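Local coordinates for protein ribonucleoside-diphosphate reductase, alpha chain (Actinobacillus ureae ATCC 25976, PDB 6DQX) that probably reduces ribonucleoside diphosphates to deoxyribonucleotides, as the catalytic subunit of a class Id ribonucleotide reductase, at residues I59-E64 against G71-F76; L53-F58 against P90-F95; L312-D317 against Q389-R394. All blocks are in the same frame, centred on the assembly; numbering follows the deposited sequence.

Contact 1 of 3, residues I59-E64 against G71-F76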
loop_
_atom_site.group_PDB
_atom_site.type_symbol
_atom_site.label_atom_id
_atom_site.label_comp_id
_atom_site.label_asym_id
_atom_site.label_seq_id
_atom_site.Cartn_x
_atom_site.Cartn_y
_atom_site.Cartn_z
ATOM N N ILE A 59 26.043 -19.211 17.077
ATOM C CA ILE A 59 26.235 -17.760 16.818
ATOM C C ILE A 59 27.714 -17.376 16.969
ATOM O O ILE A 59 28.277 -16.698 16.094
ATOM C CB ILE A 59 25.336 -16.924 17.751
ATOM C CG1 ILE A 59 23.892 -17.051 17.306
ATOM C CG2 ILE A 59 25.783 -15.453 17.793
ATOM C CD1 ILE A 59 22.872 -16.508 18.286
ATOM N N ALA A 60 28.335 -17.836 18.062
ATOM C CA ALA A 60 29.763 -17.579 18.332
ATOM C C ALA A 60 30.655 -18.122 17.221
ATOM O O ALA A 60 31.554 -17.432 16.740
ATOM C CB ALA A 60 30.177 -18.215 19.645
ATOM N N GLU A 61 30.410 -19.375 16.821
ATOM C CA GLU A 61 31.239 -20.011 15.789
ATOM C C GLU A 61 31.007 -19.372 14.426
ATOM O O GLU A 61 31.935 -19.237 13.639
ATOM C CB GLU A 61 30.972 -21.527 15.721
ATOM C CG GLU A 61 31.424 -22.288 16.959
ATOM C CD GLU A 61 32.942 -22.396 17.113
ATOM O OE1 GLU A 61 33.694 -22.201 16.123
ATOM O OE2 GLU A 61 33.390 -22.665 18.250
ATOM N N HIS A 62 29.762 -19.003 14.135
ATOM C CA HIS A 62 29.460 -18.401 12.844
ATOM C C HIS A 62 30.151 -17.046 12.732
ATOM O O HIS A 62 30.757 -16.730 11.706
ATOM C CB HIS A 62 27.964 -18.227 12.631
ATOM C CG HIS A 62 27.620 -17.813 11.239
ATOM N ND1 HIS A 62 27.637 -18.696 10.177
ATOM C CD2 HIS A 62 27.272 -16.610 10.729
ATOM C CE1 HIS A 62 27.296 -18.050 9.076
ATOM N NE2 HIS A 62 27.088 -16.780 9.381
ATOM N N ALA A 63 30.102 -16.280 13.818
ATOM C CA ALA A 63 30.808 -14.988 13.877
ATOM C C ALA A 63 32.326 -15.154 13.692
ATOM O O ALA A 63 32.930 -14.446 12.899
ATOM C CB ALA A 63 30.492 -14.277 15.176
ATOM N N GLU A 64 32.931 -16.107 14.403
ATOM C CA GLU A 64 34.354 -16.393 14.207
ATOM C C GLU A 64 34.663 -16.712 12.751
ATOM O O GLU A 64 35.631 -16.203 12.184
ATOM C CB GLU A 64 34.821 -17.571 15.088
ATOM C CG GLU A 64 36.254 -18.009 14.757
ATOM C CD GLU A 64 36.863 -18.967 15.769
ATOM O OE1 GLU A 64 36.815 -18.705 16.998
ATOM O OE2 GLU A 64 37.449 -19.970 15.312
ATOM N N GLY A 71 40.202 -18.006 17.752
ATOM C CA GLY A 71 39.897 -17.824 19.163
ATOM C C GLY A 71 38.716 -16.907 19.461
ATOM O O GLY A 71 38.282 -16.826 20.613
ATOM N N TYR A 72 38.151 -16.285 18.430
ATOM C CA TYR A 72 37.067 -15.334 18.633
ATOM C C TYR A 72 35.832 -15.978 19.287
ATOM O O TYR A 72 35.283 -15.428 20.248
ATOM C CB TYR A 72 36.711 -14.618 17.326
ATOM C CG TYR A 72 35.610 -13.617 17.545
ATOM C CD1 TYR A 72 35.892 -12.317 17.962
ATOM C CD2 TYR A 72 34.272 -13.987 17.388
ATOM C CE1 TYR A 72 34.854 -11.407 18.181
ATOM C CE2 TYR A 72 33.250 -13.089 17.620
ATOM C CZ TYR A 72 33.557 -11.796 18.012
ATOM O OH TYR A 72 32.543 -10.907 18.258
ATOM N N ALA A 73 35.397 -17.129 18.758
ATOM C CA ALA A 73 34.197 -17.817 19.251
ATOM C C ALA A 73 34.251 -18.099 20.742
ATOM O O ALA A 73 33.280 -17.846 21.454
ATOM C CB ALA A 73 33.960 -19.114 18.484
ATOM N N ASP A 74 35.385 -18.607 21.218
ATOM C CA ASP A 74 35.525 -18.915 22.641
ATOM C C ASP A 74 35.504 -17.652 23.512
ATOM O O ASP A 74 34.948 -17.679 24.613
ATOM C CB ASP A 74 36.779 -19.764 22.923
ATOM C CG ASP A 74 36.643 -21.200 22.421
ATOM O OD1 ASP A 74 35.511 -21.689 22.181
ATOM O OD2 ASP A 74 37.689 -21.839 22.246
ATOM N N LYS A 75 36.047 -16.558 22.993
ATOM C CA LYS A 75 35.963 -15.257 23.700
ATOM C C LYS A 75 34.529 -14.780 23.771
ATOM O O LYS A 75 34.036 -14.463 24.846
ATOM C CB LYS A 75 36.827 -14.197 23.039
ATOM C CG LYS A 75 38.261 -14.181 23.529
ATOM C CD LYS A 75 39.020 -12.936 23.075
ATOM C CE LYS A 75 38.575 -11.664 23.798
ATOM N NZ LYS A 75 39.049 -11.531 25.214
ATOM N N PHE A 76 33.852 -14.760 22.615
ATOM C CA PHE A 76 32.440 -14.377 22.591
ATOM C C PHE A 76 31.592 -15.286 23.486
ATOM O O PHE A 76 30.758 -14.808 24.261
ATOM C CB PHE A 76 31.945 -14.385 21.144
ATOM C CG PHE A 76 30.521 -13.963 20.984
ATOM C CD1 PHE A 76 29.505 -14.900 21.035
ATOM C CD2 PHE A 76 30.202 -12.643 20.680
ATOM C CE1 PHE A 76 28.180 -14.525 20.870
ATOM C CE2 PHE A 76 28.884 -12.263 20.496
ATOM C CZ PHE A 76 27.875 -13.205 20.576
HETATM O O HOH W 1 32.704 -21.477 21.007
HETATM O O HOH W 2 37.295 -19.866 19.359
HETATM O O HOH W 3 39.511 -20.808 16.836
#

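Contact 2 of 3, residues L53-F58 against P90-F95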
loop_
_atom_site.group_PDB
_atom_site.type_symbol
_atom_site.label_atom_id
_atom_site.label_comp_id
_atom_site.label_asym_id
_atom_site.label_seq_id
_atom_site.Cartn_x
_atom_site.Cartn_y
_atom_site.Cartn_z
ATOM N N LEU A 53 21.486 -23.000 24.466
ATOM C CA LEU A 53 22.941 -23.133 24.486
ATOM C C LEU A 53 23.494 -23.467 23.115
ATOM O O LEU A 53 24.500 -22.930 22.708
ATOM C CB LEU A 53 23.401 -24.192 25.510
ATOM C CG LEU A 53 23.248 -23.865 26.995
ATOM C CD1 LEU A 53 23.479 -25.100 27.879
ATOM C CD2 LEU A 53 24.196 -22.729 27.373
ATOM N N GLU A 54 22.839 -24.373 22.399
ATOM C CA GLU A 54 23.250 -24.737 21.051
ATOM C C GLU A 54 23.263 -23.518 20.121
ATOM O O GLU A 54 24.172 -23.320 19.314
ATOM C CB GLU A 54 22.262 -25.789 20.552
ATOM C CG GLU A 54 22.538 -26.404 19.228
ATOM C CD GLU A 54 21.653 -27.619 19.017
ATOM O OE1 GLU A 54 20.498 -27.655 19.532
ATOM O OE2 GLU A 54 22.126 -28.541 18.344
ATOM N N ARG A 55 22.223 -22.720 20.237
ATOM C CA ARG A 55 22.113 -21.493 19.455
ATOM C C ARG A 55 23.277 -20.522 19.762
ATOM O O ARG A 55 23.870 -19.953 18.838
ATOM C CB ARG A 55 20.748 -20.855 19.731
ATOM C CG ARG A 55 20.408 -19.629 18.907
ATOM C CD ARG A 55 20.194 -19.920 17.444
ATOM N NE ARG A 55 20.074 -18.660 16.712
ATOM C CZ ARG A 55 20.688 -18.329 15.583
ATOM N NH1 ARG A 55 21.481 -19.169 14.945
ATOM N NH2 ARG A 55 20.484 -17.107 15.076
ATOM N N ILE A 56 23.635 -20.382 21.034
ATOM C CA ILE A 56 24.716 -19.453 21.419
ATOM C C ILE A 56 26.044 -19.908 20.829
ATOM O O ILE A 56 26.805 -19.115 20.287
ATOM C CB ILE A 56 24.809 -19.280 22.944
ATOM C CG1 ILE A 56 23.544 -18.597 23.488
ATOM C CG2 ILE A 56 26.064 -18.519 23.338
ATOM C CD1 ILE A 56 23.329 -18.853 24.966
ATOM N N ARG A 57 26.335 -21.199 20.957
ATOM C CA ARG A 57 27.519 -21.752 20.338
ATOM C C ARG A 57 27.554 -21.532 18.829
ATOM O O ARG A 57 28.604 -21.190 18.286
ATOM C CB ARG A 57 27.634 -23.265 20.659
ATOM C CG ARG A 57 28.833 -23.955 20.000
ATOM C CD ARG A 57 30.110 -23.663 20.782
ATOM N NE ARG A 57 30.216 -24.498 22.000
ATOM C CZ ARG A 57 31.009 -24.244 23.056
ATOM N NH1 ARG A 57 31.801 -23.160 23.108
ATOM N NH2 ARG A 57 31.002 -25.077 24.093
ATOM N N PHE A 58 26.437 -21.791 18.136
ATOM C CA PHE A 58 26.368 -21.592 16.695
ATOM C C PHE A 58 26.646 -20.127 16.330
ATOM O O PHE A 58 27.383 -19.850 15.399
ATOM C CB PHE A 58 25.001 -21.999 16.137
ATOM C CG PHE A 58 24.848 -21.729 14.671
ATOM C CD1 PHE A 58 25.304 -22.646 13.734
ATOM C CD2 PHE A 58 24.265 -20.548 14.223
ATOM C CE1 PHE A 58 25.159 -22.400 12.377
ATOM C CE2 PHE A 58 24.127 -20.289 12.875
ATOM C CZ PHE A 58 24.583 -21.207 11.947
ATOM N N PRO A 90 16.204 -9.985 16.611
ATOM C CA PRO A 90 16.530 -10.403 15.240
ATOM C C PRO A 90 17.806 -11.248 15.112
ATOM O O PRO A 90 17.869 -12.139 14.277
ATOM C CB PRO A 90 16.673 -9.071 14.486
ATOM C CG PRO A 90 15.827 -8.115 15.253
ATOM C CD PRO A 90 16.054 -8.517 16.684
ATOM N N ILE A 91 18.817 -10.976 15.940
ATOM C CA ILE A 91 20.042 -11.772 15.938
ATOM C C ILE A 91 19.766 -13.186 16.481
ATOM O O ILE A 91 20.156 -14.187 15.855
ATOM C CB ILE A 91 21.163 -11.033 16.730
ATOM C CG1 ILE A 91 21.620 -9.819 15.903
ATOM C CG2 ILE A 91 22.320 -11.976 17.054
ATOM C CD1 ILE A 91 22.423 -8.758 16.647
ATOM N N TRP A 92 19.084 -13.267 17.614
ATOM C CA TRP A 92 18.673 -14.570 18.191
ATOM C C TRP A 92 17.882 -15.350 17.155
ATOM O O TRP A 92 18.094 -16.559 16.973
ATOM C CB TRP A 92 17.786 -14.404 19.424
ATOM C CG TRP A 92 18.498 -14.331 20.721
ATOM C CD1 TRP A 92 18.701 -13.204 21.483
ATOM C CD2 TRP A 92 19.095 -15.414 21.439
ATOM N NE1 TRP A 92 19.404 -13.527 22.624
ATOM C CE2 TRP A 92 19.656 -14.873 22.622
ATOM C CE3 TRP A 92 19.220 -16.786 21.197
ATOM C CZ2 TRP A 92 20.327 -15.657 23.559
ATOM C CZ3 TRP A 92 19.874 -17.570 22.140
ATOM C CH2 TRP A 92 20.426 -17.003 23.303
ATOM N N SER A 93 16.974 -14.654 16.478
ATOM C CA SER A 93 16.059 -15.338 15.530
ATOM C C SER A 93 16.722 -15.790 14.234
ATOM O O SER A 93 16.450 -16.917 13.757
ATOM C CB SER A 93 14.840 -14.473 15.228
ATOM O OG SER A 93 14.066 -14.290 16.397
ATOM N N ASN A 94 17.569 -14.929 13.659
ATOM C CA ASN A 94 17.970 -15.029 12.264
ATOM C C ASN A 94 19.454 -15.080 11.973
ATOM O O ASN A 94 19.822 -15.447 10.866
ATOM C CB ASN A 94 17.363 -13.841 11.469
ATOM C CG ASN A 94 15.856 -13.673 11.698
ATOM O OD1 ASN A 94 15.360 -12.549 11.793
ATOM N ND2 ASN A 94 15.121 -14.802 11.802
ATOM N N PHE A 95 20.326 -14.658 12.897
ATOM C CA PHE A 95 21.759 -14.591 12.567
ATOM C C PHE A 95 22.347 -15.951 12.189
ATOM O O PHE A 95 22.168 -16.930 12.914
ATOM C CB PHE A 95 22.574 -13.971 13.724
ATOM C CG PHE A 95 24.047 -13.855 13.429
ATOM C CD1 PHE A 95 24.504 -12.994 12.452
ATOM C CD2 PHE A 95 24.982 -14.624 14.116
ATOM C CE1 PHE A 95 25.865 -12.892 12.161
ATOM C CE2 PHE A 95 26.344 -14.536 13.823
ATOM C CZ PHE A 95 26.787 -13.654 12.876
#

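Contact 3 of 3, residues L312-D317 against Q389-R394. With EDO (1,2-ethanediol), chain F.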
loop_
_atom_site.group_PDB
_atom_site.type_symbol
_atom_site.label_atom_id
_atom_site.label_comp_id
_atom_site.label_asym_id
_atom_site.label_seq_id
_atom_site.Cartn_x
_atom_site.Cartn_y
_atom_site.Cartn_z
ATOM N N LEU A 312 31.976 -7.350 21.342
ATOM C CA LEU A 312 30.593 -7.114 20.928
ATOM C C LEU A 312 30.527 -6.189 19.680
ATOM O O LEU A 312 29.714 -6.411 18.778
ATOM C CB LEU A 312 29.750 -6.593 22.100
ATOM C CG LEU A 312 28.236 -6.665 21.874
ATOM C CD1 LEU A 312 27.745 -8.111 21.712
ATOM C CD2 LEU A 312 27.494 -5.992 23.024
ATOM N N THR A 313 31.410 -5.191 19.608
ATOM C CA THR A 313 31.510 -4.319 18.435
ATOM C C THR A 313 31.872 -5.096 17.145
ATOM O O THR A 313 31.215 -4.938 16.088
ATOM C CB THR A 313 32.510 -3.179 18.700
ATOM O OG1 THR A 313 32.098 -2.472 19.884
ATOM C CG2 THR A 313 32.604 -2.239 17.505
ATOM N N TYR A 314 32.894 -5.952 17.263
ATOM C CA TYR A 314 33.291 -6.876 16.189
ATOM C C TYR A 314 32.106 -7.726 15.764
ATOM O O TYR A 314 31.867 -7.911 14.572
ATOM C CB TYR A 314 34.414 -7.793 16.641
ATOM C CG TYR A 314 35.814 -7.235 16.521
ATOM C CD1 TYR A 314 36.144 -5.969 16.996
ATOM C CD2 TYR A 314 36.824 -7.998 15.936
ATOM C CE1 TYR A 314 37.445 -5.484 16.904
ATOM C CE2 TYR A 314 38.122 -7.523 15.830
ATOM C CZ TYR A 314 38.430 -6.275 16.319
ATOM O OH TYR A 314 39.725 -5.831 16.230
ATOM N N PHE A 315 31.329 -8.183 16.748
ATOM C CA PHE A 315 30.170 -9.033 16.458
ATOM C C PHE A 315 29.127 -8.276 15.659
ATOM O O PHE A 315 28.597 -8.798 14.669
ATOM C CB PHE A 315 29.550 -9.588 17.745
ATOM C CG PHE A 315 28.310 -10.385 17.518
ATOM C CD1 PHE A 315 28.402 -11.619 16.919
ATOM C CD2 PHE A 315 27.051 -9.903 17.914
ATOM C CE1 PHE A 315 27.267 -12.379 16.699
ATOM C CE2 PHE A 315 25.918 -10.658 17.707
ATOM C CZ PHE A 315 26.030 -11.909 17.119
ATOM N N LEU A 316 28.823 -7.054 16.085
ATOM C CA LEU A 316 27.845 -6.229 15.379
ATOM C C LEU A 316 28.291 -5.886 13.957
ATOM O O LEU A 316 27.474 -5.845 13.032
ATOM C CB LEU A 316 27.526 -4.981 16.186
ATOM C CG LEU A 316 26.721 -5.268 17.467
ATOM C CD1 LEU A 316 26.409 -3.978 18.171
ATOM C CD2 LEU A 316 25.421 -6.029 17.179
ATOM N N ASP A 317 29.594 -5.719 13.753
ATOM C CA ASP A 317 30.069 -5.505 12.392
ATOM C C ASP A 317 29.840 -6.722 11.498
ATOM O O ASP A 317 29.453 -6.557 10.357
ATOM C CB ASP A 317 31.523 -5.086 12.362
ATOM C CG ASP A 317 31.921 -4.497 11.034
ATOM O OD1 ASP A 317 31.267 -3.525 10.597
ATOM O OD2 ASP A 317 32.893 -4.989 10.413
ATOM N N GLN A 389 38.006 1.389 14.870
ATOM C CA GLN A 389 39.314 1.703 14.246
ATOM C C GLN A 389 40.105 0.453 13.862
ATOM O O GLN A 389 40.631 0.382 12.761
ATOM C CB GLN A 389 40.145 2.617 15.167
ATOM C CG GLN A 389 39.562 4.025 15.324
ATOM C CD GLN A 389 40.143 4.801 16.494
ATOM O OE1 GLN A 389 40.768 4.240 17.377
ATOM N NE2 GLN A 389 39.916 6.087 16.507
ATOM N N GLU A 390 40.173 -0.543 14.751
ATOM C CA GLU A 390 40.835 -1.829 14.472
ATOM C C GLU A 390 40.148 -2.583 13.328
ATOM O O GLU A 390 40.813 -3.172 12.452
ATOM C CB GLU A 390 40.829 -2.752 15.697
ATOM C CG GLU A 390 41.597 -2.220 16.899
ATOM C CD GLU A 390 41.266 -2.907 18.220
ATOM O OE1 GLU A 390 40.387 -3.820 18.307
ATOM O OE2 GLU A 390 41.910 -2.514 19.208
ATOM N N LEU A 391 38.816 -2.559 13.341
ATOM C CA LEU A 391 38.053 -3.159 12.258
ATOM C C LEU A 391 38.348 -2.548 10.886
ATOM O O LEU A 391 38.344 -3.265 9.886
ATOM C CB LEU A 391 36.551 -3.080 12.539
ATOM C CG LEU A 391 36.002 -3.999 13.620
ATOM C CD1 LEU A 391 34.616 -3.512 14.094
ATOM C CD2 LEU A 391 35.938 -5.450 13.141
ATOM N N ALA A 392 38.551 -1.227 10.814
ATOM C CA ALA A 392 38.903 -0.597 9.546
ATOM C C ALA A 392 40.306 -1.030 9.065
ATOM O O ALA A 392 40.518 -1.221 7.866
ATOM C CB ALA A 392 38.828 0.910 9.661
ATOM N N LYS A 393 41.235 -1.186 9.997
ATOM C CA LYS A 393 42.576 -1.699 9.671
ATOM C C LYS A 393 42.507 -3.111 9.129
ATOM O O LYS A 393 43.231 -3.438 8.201
ATOM C CB LYS A 393 43.501 -1.689 10.885
ATOM C CG LYS A 393 43.885 -0.309 11.339
ATOM C CD LYS A 393 45.022 -0.330 12.359
ATOM C CE LYS A 393 45.551 1.080 12.598
ATOM N NZ LYS A 393 44.464 2.044 12.947
ATOM N N ARG A 394 41.654 -3.946 9.715
ATOM C CA ARG A 394 41.519 -5.339 9.289
ATOM C C ARG A 394 40.729 -5.498 7.980
ATOM O O ARG A 394 41.144 -6.252 7.093
ATOM C CB ARG A 394 40.886 -6.188 10.389
ATOM C CG ARG A 394 40.950 -7.686 10.101
ATOM C CD ARG A 394 40.695 -8.548 11.336
ATOM N NE ARG A 394 41.661 -9.655 11.442
ATOM C CZ ARG A 394 42.358 -9.988 12.540
ATOM N NH1 ARG A 394 43.200 -11.017 12.487
ATOM N NH2 ARG A 394 42.218 -9.337 13.701
HETATM C C1 EDO F . 33.650 -9.293 8.369
HETATM O O1 EDO F . 32.284 -9.639 8.095
HETATM C C2 EDO F . 33.756 -8.066 9.258
HETATM O O2 EDO F . 32.894 -7.028 8.806
HETATM O O HOH W 4 41.261 -6.768 14.404
#

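Contact 1 of 3, residues I59-E64 against G71-F76
Glu64 reaches across a tight helical hairpin to the first turn of the partner helix, and its carboxylate organises the polar half of this contact. Its OE1 accepts the backbone N-H of Ala73 at 2.8 Å with an N-H...O angle of 162°, through the lone pair that points away from OE2. An extended chain, with CG anti to the backbone N (chi1 172°), carries the carboxylate that far. Two waters enlarge the grip: one donates to Glu64 OE1 and accepts from Asp74 N, the other donates to Glu64 OE2 and accepts from Gly71 N, the N-cap residue. An acid gathering amide hydrogens here would probably be stabilised by the partial positive charge of the helix start. Two acids, Glu61 and Asp74, also come near each other, Glu61 OE2 lying 4.6 Å from Asp74 OD1; a water donating to both oxygens probably eases their repulsion.

Apolar contact is built on small residues. Ala60 CA and Ala73 CA stand 4.5 Å apart, close spacing that goes with alanine on both sides. The axes of the two short segments approach to 8.0 Å, at 142°. Ala73 CB also comes within 3.4 Å of Ala60 O. Flanking the alanines, Phe76 CD1 lies 3.7 Å from Ala60 CB, with Ile59 CG2 beside the far end of that ring, while Tyr72 CE2 touches Ala63 CB at 3.9 Å.

A magnesium ion is bound about 6 Å from the Glu64 side chain, and neighbouring His65 is a magnesium ligand in a structure of this protein. On the buried flank the hairpin of helices 52-67 and 72-82 leans on helix 308-327: Phe315 meets Ile59, Ala63, Tyr72 and Phe76, and Tyr72 OH is hydrogen-bonded to Val311 O.

Contact 2 of 3, residues L53-F58 against P90-F95
Arg55 drives its guanidinium into the end of helix 89-94, a textbook case of an arginine collecting carbonyls at and just beyond a helix C terminus. Two oxygens are each held twice, both close to the guanidinium plane. Phe95 O takes the group end-on: Arg55 NH2 binds it at 2.7 Å, in the carbonyl plane on a lone pair, while Arg55 NH1 donates to the same oxygen at 3.1 Å. Trp92 O is gripped side-on, by Arg55 NE at 2.9 Å and by Arg55 NH2, which comes from above the carbonyl plane rather than along a lone pair. A weak bond from Arg55 NH2 reaches Ile91 O, which also takes the backbone N-H of Phe95. Such multiple bonding probably fixes the rotation of the buried guanidinium.

The next shell steers the arginine. Its chain bends at chi2 (68°), and Arg55 CG comes to 3.8 Å from Trp92 CE3 as the two side chains pass in opposite directions. The far end of that indole meets Ile56, whose CG1 lies 3.5 Å from Trp92 CH2; Tyr77 and Met80 of helix 72-82 touch Ile56 in turn. Farther out, Phe315 of helix 308-327 meets the Phe95 ring edge-to-face. Segments 53-58, on helix 52-67, and 90-94 run almost perpendicular, at 97°. Beside the guanidinium, Phe58 presents its ring edge to the carbonyl that accepts two bonds, CE2 resting 3.9 Å from Phe95 O.

Contact 3 of 3, residues L312-D317 against Q389-R394
Tyr314 and Leu391 meet because both turn CG beside their own backbone N: chi1 is -84° in the tyrosine, swinging its ring toward the other helix, and the leucine does likewise, its branch slipping under that ring. Leu391 CD2 stands 3.7 Å from the centroid of the Tyr314 ring and only 7° off its normal, a clear CH-pi contact over one face. Its sister methyl, CD1, lodges between Thr313 and Asp317, approaching Thr313 CG2 at 4.2 Å and Asp317 CB at 3.9 Å.

Thr313 and Asp317 are four residues apart, and the crossing angle of -50° between the short segments is near that expected when such i, i+4 ridges pack into grooves. Helix 308-327 belongs to the crossover connecting the parallel strands 288-296 and 347-351 of the barrel domain, with Leu312 and Leu316 facing those strands; helix 367-395 packs on its outer flank.

At its hydroxyl end, Tyr314 OH lies 3.0 Å from Glu390 OE1, the carboxylate steeply turned from the ring plane, and 2.6 Å from a water that accepts from Arg394 NH2. Asp317, buried below, has its charge matched by salt bridges from OD1 to Arg344 and from OD2 to Arg407. A 1,2-ethanediol, probably from the crystallisation liquor, donates its O2 hydroxyl to Asp317 OD2 at 2.6 Å.

From the N terminus, helix 52-67 serves two contacts in succession: 53-58 opens contact 2 and 59-64 opens contact 1. Contact 1 closes first, after a short turn, when 71-76 folds back as a hairpin; contact 2 closes at 90-95, so the smaller loop lies wholly within the larger. Contact 3 follows in series, joining 312-317, in the connection between strands 288-296 and 347-351, to 389-394 beyond the second of them. Phe315, on the face of its helix turned away from contact 3, touches residues of contacts 1 and 2. The N-terminal helices are thereby tied to a helix of the barrel.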